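Local coordinates for protein periplasmic beta-glucosidase (Pseudomonas aeruginosa, PDB 6R5V) that probably hydrolyses terminal, non-reducing beta-D-glucosyl residues from beta-D-glucosides in the periplasm, releasing beta-D-glucose, as a member of glycosyl hydrolase family 3, at residues G136-G141 with G520-L525; H177-G182 with N224-V229; L251-H256 with V283-N288. The protein carries 1 engineered substitution. All coordinates share one frame; numbering follows the deposited sequence.

Contact 1 (G136-G141 with G520-L525). With XYP (beta-D-xylopyranose), chain C.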
loop_
_atom_site.group_PDB
_atom_site.type_symbol
_atom_site.label_atom_id
_atom_site.label_comp_id
_atom_site.label_asym_id
_atom_site.label_seq_id
_atom_site.Cartn_x
_atom_site.Cartn_y
_atom_site.Cartn_z
ATOM N N GLY A 136 5.608 -5.278 -11.639
ATOM C CA GLY A 136 6.469 -5.774 -12.726
ATOM C C GLY A 136 7.047 -4.680 -13.596
ATOM O O GLY A 136 8.200 -4.807 -14.146
ATOM N N ARG A 137 6.345 -3.567 -13.712
ATOM C CA ARG A 137 6.762 -2.574 -14.717
ATOM C C ARG A 137 7.672 -1.519 -14.093
ATOM O O ARG A 137 8.008 -0.533 -14.814
ATOM C CB ARG A 137 5.502 -1.988 -15.343
ATOM C CG ARG A 137 4.637 -3.088 -15.913
ATOM C CD ARG A 137 3.493 -2.545 -16.752
ATOM N NE ARG A 137 4.050 -2.098 -18.013
ATOM C CZ ARG A 137 3.402 -2.051 -19.182
ATOM N NH1 ARG A 137 2.124 -2.400 -19.263
ATOM N NH2 ARG A 137 4.072 -1.668 -20.264
ATOM N N VAL A 138 8.161 -1.692 -12.867
ATOM C CA VAL A 138 9.149 -0.711 -12.325
ATOM C C VAL A 138 10.362 -0.642 -13.271
ATOM O O VAL A 138 11.002 0.442 -13.333
ATOM C CB VAL A 138 9.582 -1.014 -10.880
ATOM C CG1 VAL A 138 8.427 -0.912 -9.904
ATOM C CG2 VAL A 138 10.272 -2.346 -10.742
ATOM N N SER A 139 10.693 -1.755 -13.949
ATOM C CA SER A 139 11.856 -1.828 -14.868
ATOM C C SER A 139 11.728 -0.810 -15.996
ATOM O O SER A 139 12.781 -0.422 -16.567
ATOM C CB SER A 139 12.039 -3.208 -15.451
ATOM O OG SER A 139 10.906 -3.538 -16.221
ATOM N N GLU A 140 10.509 -0.409 -16.341
ATOM C CA GLU A 140 10.247 0.492 -17.503
ATOM C C GLU A 140 10.351 1.967 -17.168
ATOM O O GLU A 140 10.425 2.769 -18.126
ATOM C CB GLU A 140 8.821 0.327 -18.008
ATOM C CG GLU A 140 8.730 -0.801 -18.950
ATOM C CD GLU A 140 7.293 -1.207 -19.010
ATOM O OE1 GLU A 140 6.528 -0.441 -19.643
ATOM O OE2 GLU A 140 6.952 -2.235 -18.310
ATOM N N GLY A 141 10.366 2.316 -15.883
ATOM C CA GLY A 141 10.449 3.716 -15.465
ATOM C C GLY A 141 11.832 4.147 -15.013
ATOM O O GLY A 141 12.821 3.379 -15.147
ATOM N N GLY A 520 15.009 -6.272 -12.469
ATOM C CA GLY A 520 14.225 -5.184 -13.067
ATOM C C GLY A 520 13.509 -4.369 -12.033
ATOM O O GLY A 520 12.667 -3.516 -12.393
ATOM N N ARG A 521 13.808 -4.608 -10.754
ATOM C CA ARG A 521 13.124 -3.925 -9.638
ATOM C C ARG A 521 14.085 -3.947 -8.458
ATOM O O ARG A 521 14.957 -4.815 -8.409
ATOM C CB ARG A 521 11.842 -4.659 -9.243
ATOM C CG ARG A 521 12.054 -6.107 -8.804
ATOM C CD ARG A 521 10.919 -6.734 -8.032
ATOM N NE ARG A 521 9.634 -6.744 -8.736
ATOM C CZ ARG A 521 9.300 -7.540 -9.721
ATOM N NH1 ARG A 521 8.087 -7.463 -10.237
ATOM N NH2 ARG A 521 10.153 -8.430 -10.207
ATOM N N PRO A 522 13.925 -3.048 -7.476
ATOM C CA PRO A 522 14.639 -3.214 -6.216
ATOM C C PRO A 522 14.492 -4.629 -5.626
ATOM O O PRO A 522 13.364 -5.189 -5.677
ATOM C CB PRO A 522 13.966 -2.186 -5.299
ATOM C CG PRO A 522 13.464 -1.121 -6.242
ATOM C CD PRO A 522 13.015 -1.888 -7.476
ATOM N N LEU A 523 15.578 -5.174 -5.080
ATOM C CA LEU A 523 15.566 -6.501 -4.430
ATOM C C LEU A 523 15.846 -6.314 -2.948
ATOM O O LEU A 523 16.528 -5.335 -2.576
ATOM C CB LEU A 523 16.625 -7.430 -5.026
ATOM C CG LEU A 523 16.441 -7.789 -6.494
ATOM C CD1 LEU A 523 17.612 -8.613 -6.995
ATOM C CD2 LEU A 523 15.141 -8.492 -6.719
ATOM N N SER A 524 15.316 -7.231 -2.141
ATOM C CA SER A 524 15.649 -7.387 -0.701
ATOM C C SER A 524 16.992 -8.132 -0.570
ATOM O O SER A 524 17.042 -9.328 -0.946
ATOM C CB SER A 524 14.526 -8.131 -0.005
ATOM O OG SER A 524 14.971 -8.660 1.224
ATOM N N LEU A 525 18.053 -7.449 -0.107
ATOM C CA LEU A 525 19.431 -8.009 -0.175
ATOM C C LEU A 525 20.124 -8.029 1.194
ATOM O O LEU A 525 21.366 -7.908 1.231
ATOM C CB LEU A 525 20.221 -7.192 -1.191
ATOM C CG LEU A 525 19.688 -7.247 -2.623
ATOM C CD1 LEU A 525 20.250 -6.138 -3.469
ATOM C CD2 LEU A 525 20.012 -8.591 -3.279
HETATM C C1 XYP C . 1.108 -3.205 -24.403
HETATM C C2 XYP C . 1.387 -1.943 -25.251
HETATM C C3 XYP C . 2.514 -1.134 -24.584
HETATM C C4 XYP C . 2.047 -0.764 -23.181
HETATM C C5 XYP C . 1.622 -1.985 -22.369
HETATM O O2 XYP C . 1.636 -2.359 -26.610
HETATM O O3 XYP C . 2.891 0.101 -25.208
HETATM O O4 XYP C . 3.115 -0.106 -22.522
HETATM O O5 XYP C . 0.759 -2.893 -23.039
#
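S139 meets the backbone of G520 through carbon and carbonyl contacts, with no hydrogen bond joining the two segments. The carbonyl O of G520 lies 3.1 Å from S139 N, yet the angle is too poor for a bond; the CB of S139 also packs against this oxygen, while its OG is held by the carbonyl of A484. Apolar contact is slight and tentative: in the conformer described, one of two, V138 CG2 lies near P522 CD at 4.3 Å.

R521 packs on the same segment, its chain, bent at chi3 (58°), bringing NH1 to 3.4 Å from G136 CA. Its polar bonds go to residues outside 136-141: the guanidinium forms a salt bridge with E479, NE donates to the carbonyl of A133 and NH1 to that of R134, in the chain leading up to G136.

On the far side of the 3-10 turn, R137 holds E140 side-on in a salt bridge: NE donates to OE2 on its syn lone pair, and NH2 reaches OE1 at 2.8 Å. The same NH2 gives a hydrogen bond of 2.9 Å to O4 of the bound xylose, which approaches at the guanidinium edge.

The two family 3 domains thus meet here through a buried charged group and backbone carbonyls, and the carboxylate of E140 probably fixes the rotation of the sugar-binding R137.

Contact 2 (H177-G182 with N224-V229). With XYP (beta-D-xylopyranose), chain C.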
loop_
_atom_site.group_PDB
_atom_site.type_symbol
_atom_site.label_atom_id
_atom_site.label_comp_id
_atom_site.label_asym_id
_atom_site.label_seq_id
_atom_site.Cartn_x
_atom_site.Cartn_y
_atom_site.Cartn_z
ATOM N N HIS A 177 2.399 5.949 -18.969
ATOM C CA HIS A 177 1.015 5.581 -19.216
ATOM C C HIS A 177 0.106 6.568 -18.463
ATOM O O HIS A 177 0.165 6.641 -17.232
ATOM C CB HIS A 177 0.733 4.174 -18.711
ATOM C CG HIS A 177 1.616 3.115 -19.283
ATOM N ND1 HIS A 177 2.861 2.810 -18.738
ATOM C CD2 HIS A 177 1.429 2.269 -20.319
ATOM C CE1 HIS A 177 3.389 1.791 -19.423
ATOM N NE2 HIS A 177 2.534 1.442 -20.380
ATOM N N PHE A 178 -0.614 7.412 -19.179
ATOM C CA PHE A 178 -1.330 8.569 -18.590
ATOM C C PHE A 178 -2.656 8.029 -18.042
ATOM O O PHE A 178 -3.528 7.667 -18.839
ATOM C CB PHE A 178 -1.512 9.631 -19.666
ATOM C CG PHE A 178 -2.078 10.934 -19.177
ATOM C CD1 PHE A 178 -1.362 11.687 -18.263
ATOM C CD2 PHE A 178 -3.275 11.434 -19.645
ATOM C CE1 PHE A 178 -1.821 12.937 -17.858
ATOM C CE2 PHE A 178 -3.717 12.690 -19.265
ATOM C CZ PHE A 178 -3.001 13.425 -18.353
ATOM N N ALA A 179 -2.800 7.884 -16.709
ATOM C CA ALA A 179 -1.845 8.339 -15.711
ATOM C C ALA A 179 -1.930 7.482 -14.439
ATOM O O ALA A 179 -2.980 6.856 -14.190
ATOM C CB ALA A 179 -2.158 9.788 -15.370
ATOM N N LEU A 180 -0.872 7.566 -13.624
ATOM C CA LEU A 180 -0.752 7.061 -12.222
ATOM C C LEU A 180 -0.609 5.530 -12.208
ATOM O O LEU A 180 -0.868 4.908 -11.158
ATOM C CB LEU A 180 -1.983 7.431 -11.386
ATOM C CG LEU A 180 -2.509 8.863 -11.490
ATOM C CD1 LEU A 180 -3.594 9.119 -10.459
ATOM C CD2 LEU A 180 -1.380 9.875 -11.330
ATOM N N TYR A 181 -0.301 4.926 -13.354
ATOM C CA TYR A 181 -0.351 3.460 -13.537
ATOM C C TYR A 181 0.556 2.724 -12.513
ATOM O O TYR A 181 0.177 1.614 -12.080
ATOM C CB TYR A 181 -0.024 3.210 -15.006
ATOM C CG TYR A 181 -0.012 1.780 -15.483
ATOM C CD1 TYR A 181 -0.960 0.854 -15.104
ATOM C CD2 TYR A 181 0.984 1.376 -16.355
ATOM C CE1 TYR A 181 -0.920 -0.451 -15.602
ATOM C CE2 TYR A 181 1.064 0.085 -16.824
ATOM C CZ TYR A 181 0.110 -0.829 -16.457
ATOM O OH TYR A 181 0.277 -2.096 -16.953
ATOM N N GLY A 182 1.700 3.301 -12.145
ATOM C CA GLY A 182 2.677 2.710 -11.203
ATOM C C GLY A 182 2.255 2.737 -9.737
ATOM O O GLY A 182 3.004 2.213 -8.892
ATOM N N ASN A 224 -5.593 1.555 -15.807
ATOM C CA ASN A 224 -6.091 1.558 -14.412
ATOM C C ASN A 224 -7.230 2.577 -14.189
ATOM O O ASN A 224 -7.327 3.620 -14.928
ATOM C CB ASN A 224 -4.980 1.974 -13.439
ATOM C CG ASN A 224 -4.306 3.269 -13.820
ATOM O OD1 ASN A 224 -3.522 3.291 -14.767
ATOM N ND2 ASN A 224 -4.519 4.327 -13.037
ATOM N N THR A 225 -8.014 2.325 -13.128
ATOM C CA THR A 225 -8.869 3.364 -12.518
ATOM C C THR A 225 -8.029 4.429 -11.839
ATOM O O THR A 225 -6.924 4.129 -11.283
ATOM C CB THR A 225 -9.885 2.760 -11.548
ATOM O OG1 THR A 225 -9.250 2.016 -10.496
ATOM C CG2 THR A 225 -10.828 1.862 -12.283
ATOM N N ILE A 226 -8.534 5.659 -11.921
ATOM C CA ILE A 226 -8.026 6.786 -11.110
ATOM C C ILE A 226 -9.190 7.180 -10.213
ATOM O O ILE A 226 -10.173 7.681 -10.730
ATOM C CB ILE A 226 -7.534 7.968 -11.952
ATOM C CG1 ILE A 226 -6.362 7.535 -12.820
ATOM C CG2 ILE A 226 -7.197 9.159 -11.058
ATOM C CD1 ILE A 226 -6.018 8.501 -13.887
ATOM N N ASN A 227 -9.097 6.888 -8.922
ATOM C CA ASN A 227 -10.155 7.264 -7.960
ATOM C C ASN A 227 -11.516 6.773 -8.489
ATOM O O ASN A 227 -12.476 7.561 -8.508
ATOM C CB ASN A 227 -10.064 8.770 -7.741
ATOM C CG ASN A 227 -8.751 9.182 -7.122
ATOM O OD1 ASN A 227 -7.984 8.333 -6.733
ATOM N ND2 ASN A 227 -8.601 10.464 -6.848
ATOM N N GLY A 228 -11.582 5.537 -8.981
ATOM C CA GLY A 228 -12.836 4.921 -9.429
ATOM C C GLY A 228 -13.131 5.037 -10.910
ATOM O O GLY A 228 -14.060 4.297 -11.369
ATOM N N VAL A 229 -12.409 5.881 -11.651
ATOM C CA VAL A 229 -12.746 6.072 -13.080
ATOM C C VAL A 229 -11.571 5.603 -13.921
ATOM O O VAL A 229 -10.499 6.202 -13.911
ATOM C CB VAL A 229 -13.102 7.526 -13.419
ATOM C CG1 VAL A 229 -13.498 7.647 -14.892
ATOM C CG2 VAL A 229 -14.194 8.021 -12.495
HETATM C C1 XYP C . 1.108 -3.205 -24.403
HETATM C C2 XYP C . 1.387 -1.943 -25.251
HETATM C C3 XYP C . 2.514 -1.134 -24.584
HETATM C C4 XYP C . 2.047 -0.764 -23.181
HETATM C C5 XYP C . 1.622 -1.985 -22.369
HETATM O O2 XYP C . 1.636 -2.359 -26.610
HETATM O O3 XYP C . 2.891 0.101 -25.208
HETATM O O4 XYP C . 3.115 -0.106 -22.522
HETATM O O5 XYP C . 0.759 -2.893 -23.039
#
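N224 reaches from the loop after strand 218-221 to A179 and Y181, which follow strand 172-178. From its CB, chi1 of 52° sets CG between the backbone N and the carbonyl carbon and turns the amide toward the other segment. CG lies 3.8 Å from the carbonyl O of A179. The amide then divides its two ends. ND2 donates to A179 O over 3.2 Å in a nearly straight bond (163°), with the acceptor in the amide plane; its other hydrogen goes back to the carbonyl O of T225 at 3.0 Å, approaching from above that carbonyl plane. OD1 turns to the other neighbour, packing 3.4 Å from Y181 CA and against CB and CD1 of the same residue, and it accepts a hydrogen bond from S222. With three bonds on it, the buried amide is fixed in its rotation, its plane only 16° from that of the Y181 ring.

Beside it the contact is apolar. I226 CG2 packs on L180 CD1 at 3.7 Å, the two side chains crossing at about a right angle, and I226 CD1 approaches A179 O. M200 of helix 197-204 touches both L180 and I226.

Y181 carries the contact toward the sugar: its CD2 sits 3.2 Å above one face of the H177 ring, near the rim. H177 NE2 shares a hydrogen bond of 2.7 Å with O4 of the xylose at the ring edge, while ND1 is bonded to D128. The type I' turn of I226-V229, a two-residue hairpin, touches the second subunit. Loops after consecutive parallel strands, meeting beside a bound sugar, are typical of the active-site end of a TIM-barrel domain.

Contact 3 (L251-H256 with V283-N288). Engineered in segment 251-256: N255 (natural residue Asp). With XYP (beta-D-xylopyranose), chain C; XYP (beta-D-xylopyranose), chain B.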
loop_
_atom_site.group_PDB
_atom_site.type_symbol
_atom_site.label_atom_id
_atom_site.label_comp_id
_atom_site.label_asym_id
_atom_site.label_seq_id
_atom_site.Cartn_x
_atom_site.Cartn_y
_atom_site.Cartn_z
ATOM N N LEU A 251 -2.067 13.793 -29.964
ATOM C CA LEU A 251 -2.910 12.618 -30.232
ATOM C C LEU A 251 -3.025 11.790 -28.955
ATOM O O LEU A 251 -1.970 11.499 -28.376
ATOM C CB LEU A 251 -2.245 11.802 -31.333
ATOM C CG LEU A 251 -2.943 10.512 -31.729
ATOM C CD1 LEU A 251 -4.315 10.810 -32.302
ATOM C CD2 LEU A 251 -2.107 9.696 -32.694
ATOM N N THR A 252 -4.226 11.383 -28.554
ATOM C CA THR A 252 -4.380 10.387 -27.460
ATOM C C THR A 252 -4.622 9.004 -28.058
ATOM O O THR A 252 -5.455 8.877 -28.979
ATOM C CB THR A 252 -5.492 10.790 -26.510
ATOM O OG1 THR A 252 -6.663 11.105 -27.270
ATOM C CG2 THR A 252 -5.101 11.963 -25.657
ATOM N N ILE A 253 -3.934 8.009 -27.537
ATOM C CA ILE A 253 -4.015 6.616 -28.034
ATOM C C ILE A 253 -4.436 5.747 -26.852
ATOM O O ILE A 253 -3.813 5.838 -25.774
ATOM C CB ILE A 253 -2.672 6.158 -28.602
ATOM C CG1 ILE A 253 -2.138 7.112 -29.659
ATOM C CG2 ILE A 253 -2.748 4.718 -29.089
ATOM C CD1 ILE A 253 -0.735 6.736 -30.180
ATOM N N SER A 254 -5.408 4.875 -27.064
ATOM C CA SER A 254 -5.790 3.875 -26.037
ATOM C C SER A 254 -4.716 2.763 -25.971
ATOM O O SER A 254 -3.944 2.581 -26.939
ATOM C CB SER A 254 -7.161 3.331 -26.346
ATOM O OG SER A 254 -7.075 2.234 -27.226
ATOM N N ASN A 255 -4.689 2.004 -24.879
ATOM C CA ASN A 255 -3.900 0.752 -24.783
ATOM C C ASN A 255 -4.730 -0.391 -25.380
ATOM O O ASN A 255 -5.940 -0.200 -25.718
ATOM C CB ASN A 255 -3.452 0.508 -23.339
ATOM C CG ASN A 255 -2.201 -0.336 -23.257
ATOM O OD1 ASN A 255 -2.066 -1.342 -23.944
ATOM N ND2 ASN A 255 -1.256 0.084 -22.445
ATOM N N HIS A 256 -4.101 -1.540 -25.568
ATOM C CA HIS A 256 -4.678 -2.706 -26.256
ATOM C C HIS A 256 -5.954 -3.173 -25.532
ATOM O O HIS A 256 -5.868 -3.541 -24.372
ATOM C CB HIS A 256 -3.644 -3.837 -26.273
ATOM C CG HIS A 256 -4.126 -5.030 -26.996
ATOM N ND1 HIS A 256 -4.736 -6.086 -26.366
ATOM C CD2 HIS A 256 -4.049 -5.349 -28.299
ATOM C CE1 HIS A 256 -5.057 -7.002 -27.262
ATOM N NE2 HIS A 256 -4.627 -6.568 -28.457
ATOM N N VAL A 283 -10.332 10.018 -25.868
ATOM C CA VAL A 283 -9.446 9.004 -26.497
ATOM C C VAL A 283 -9.622 9.105 -28.029
ATOM O O VAL A 283 -10.744 8.905 -28.488
ATOM C CB VAL A 283 -9.788 7.595 -25.996
ATOM C CG1 VAL A 283 -8.982 6.549 -26.708
ATOM C CG2 VAL A 283 -9.580 7.457 -24.490
ATOM N N ASP A 284 -8.577 9.446 -28.763
ATOM C CA ASP A 284 -8.658 9.715 -30.220
ATOM C C ASP A 284 -8.550 8.409 -30.986
ATOM O O ASP A 284 -9.340 8.178 -31.911
ATOM C CB ASP A 284 -7.561 10.659 -30.681
ATOM C CG ASP A 284 -7.680 12.050 -30.106
ATOM O OD1 ASP A 284 -8.813 12.426 -29.644
ATOM O OD2 ASP A 284 -6.629 12.710 -30.031
ATOM N N MET A 285 -7.624 7.550 -30.579
ATOM C CA MET A 285 -7.237 6.387 -31.389
ATOM C C MET A 285 -7.389 5.110 -30.551
ATOM O O MET A 285 -7.013 5.101 -29.360
ATOM C CB MET A 285 -5.824 6.647 -31.934
ATOM C CG MET A 285 -5.140 5.504 -32.585
ATOM S SD MET A 285 -3.757 6.124 -33.631
ATOM C CE MET A 285 -4.493 6.092 -35.262
ATOM N N ASN A 286 -7.997 4.088 -31.168
ATOM C CA ASN A 286 -8.500 2.836 -30.563
ATOM C C ASN A 286 -7.520 1.745 -30.971
ATOM O O ASN A 286 -7.464 1.409 -32.170
ATOM C CB ASN A 286 -9.954 2.651 -31.035
ATOM C CG ASN A 286 -10.663 1.378 -30.625
ATOM O OD1 ASN A 286 -11.519 0.866 -31.377
ATOM N ND2 ASN A 286 -10.356 0.886 -29.441
ATOM N N MET A 287 -6.759 1.200 -30.027
ATOM C CA MET A 287 -5.797 0.108 -30.324
ATOM C C MET A 287 -6.498 -1.267 -30.296
ATOM O O MET A 287 -7.045 -1.655 -29.243
ATOM C CB MET A 287 -4.647 0.157 -29.319
ATOM C CG MET A 287 -3.573 -0.874 -29.561
ATOM S SD MET A 287 -2.286 -0.821 -28.254
ATOM C CE MET A 287 -1.390 0.658 -28.685
ATOM N N ASN A 288 -6.507 -1.940 -31.450
ATOM C CA ASN A 288 -6.867 -3.355 -31.734
ATOM C C ASN A 288 -8.336 -3.761 -31.528
ATOM O O ASN A 288 -8.772 -4.641 -32.287
ATOM C CB ASN A 288 -5.971 -4.325 -30.963
ATOM C CG ASN A 288 -4.760 -4.752 -31.769
ATOM O OD1 ASN A 288 -3.772 -5.156 -31.174
ATOM N ND2 ASN A 288 -4.816 -4.684 -33.086
HETATM C C1 XYP C . 1.108 -3.205 -24.403
HETATM C C2 XYP C . 1.387 -1.943 -25.251
HETATM C C3 XYP C . 2.514 -1.134 -24.584
HETATM C C4 XYP C . 2.047 -0.764 -23.181
HETATM C C5 XYP C . 1.622 -1.985 -22.369
HETATM O O2 XYP C . 1.636 -2.359 -26.610
HETATM O O3 XYP C . 2.891 0.101 -25.208
HETATM O O4 XYP C . 3.115 -0.106 -22.522
HETATM O O5 XYP C . 0.759 -2.893 -23.039
HETATM O O1 XYP B . -1.260 -9.273 -24.535
HETATM C C1 XYP B . -1.247 -7.876 -24.851
HETATM C C2 XYP B . -1.421 -7.099 -23.559
HETATM C C3 XYP B . -1.424 -5.590 -23.887
HETATM C C4 XYP B . -0.101 -5.274 -24.610
HETATM C C5 XYP B . 0.016 -6.095 -25.888
HETATM O O2 XYP B . -2.651 -7.620 -23.027
HETATM O O3 XYP B . -1.627 -4.679 -22.777
HETATM O O4 XYP B . -0.006 -3.905 -24.977
HETATM O O5 XYP B . -0.039 -7.486 -25.526
#
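I253 and M285 bridge strands 251-253 and 286-287, the last two of the eight-stranded TIM barrel, and so close it. The tight part is a run of hydrogen bonds, backbone and side-chain. M285 N donates to T252 O at 3.0 Å, and S254 N returns a bond to M285 O at 2.8 Å. D284 N meets T252 OG1, which is also bonded to the carbonyl of G282. The carboxylate of D284 accepts T252 N on OD2 (3.1 Å), from above its plane, and forms salt bridges with R312 and R243. Around this, L251 CD1 packs on D284 CB, and I253 CG2 lies 4.3 Å from both M285 CG and M287 CE, with L25 alongside.

Toward the sugars the contact is looser, and H256 and N288 are partly exposed. The CB of the engineered N255 is directed away from 283-288; OD1 accepts H256 N and lies 3.3 Å from O5 of the xylose of chain C. H256 CB faces C3 of the xylose of chain B. The M287 chain, extended at chi1 (-177°), lays SD alongside H256 N at 3.3 Å, a packing contact. Between the two parts, S254 OG receives M287 N at 3.0 Å in an almost straight bond (177°).

Following the chain from the N terminus, residues 136-141 open contact 1, which closes only at 520-525 and so spans the N- and C-terminal family 3 regions. Contacts 2 and 3 are both nested inside that long loop and follow one another in series: 177-182 with 224-229 joins the loops that follow neighbouring barrel strands 172-178 and 218-221. Contact 3, between segments 251-256 and 283-288, then closes the barrel. R137 NH1 and Y181 OH, 3.0 Å apart, are probably hydrogen-bonded and tie contact 1 to contact 2, while H177 packs against N255 of contact 3. Contacts 1 and 3 do not touch, yet all three reach the same xylose of chain C.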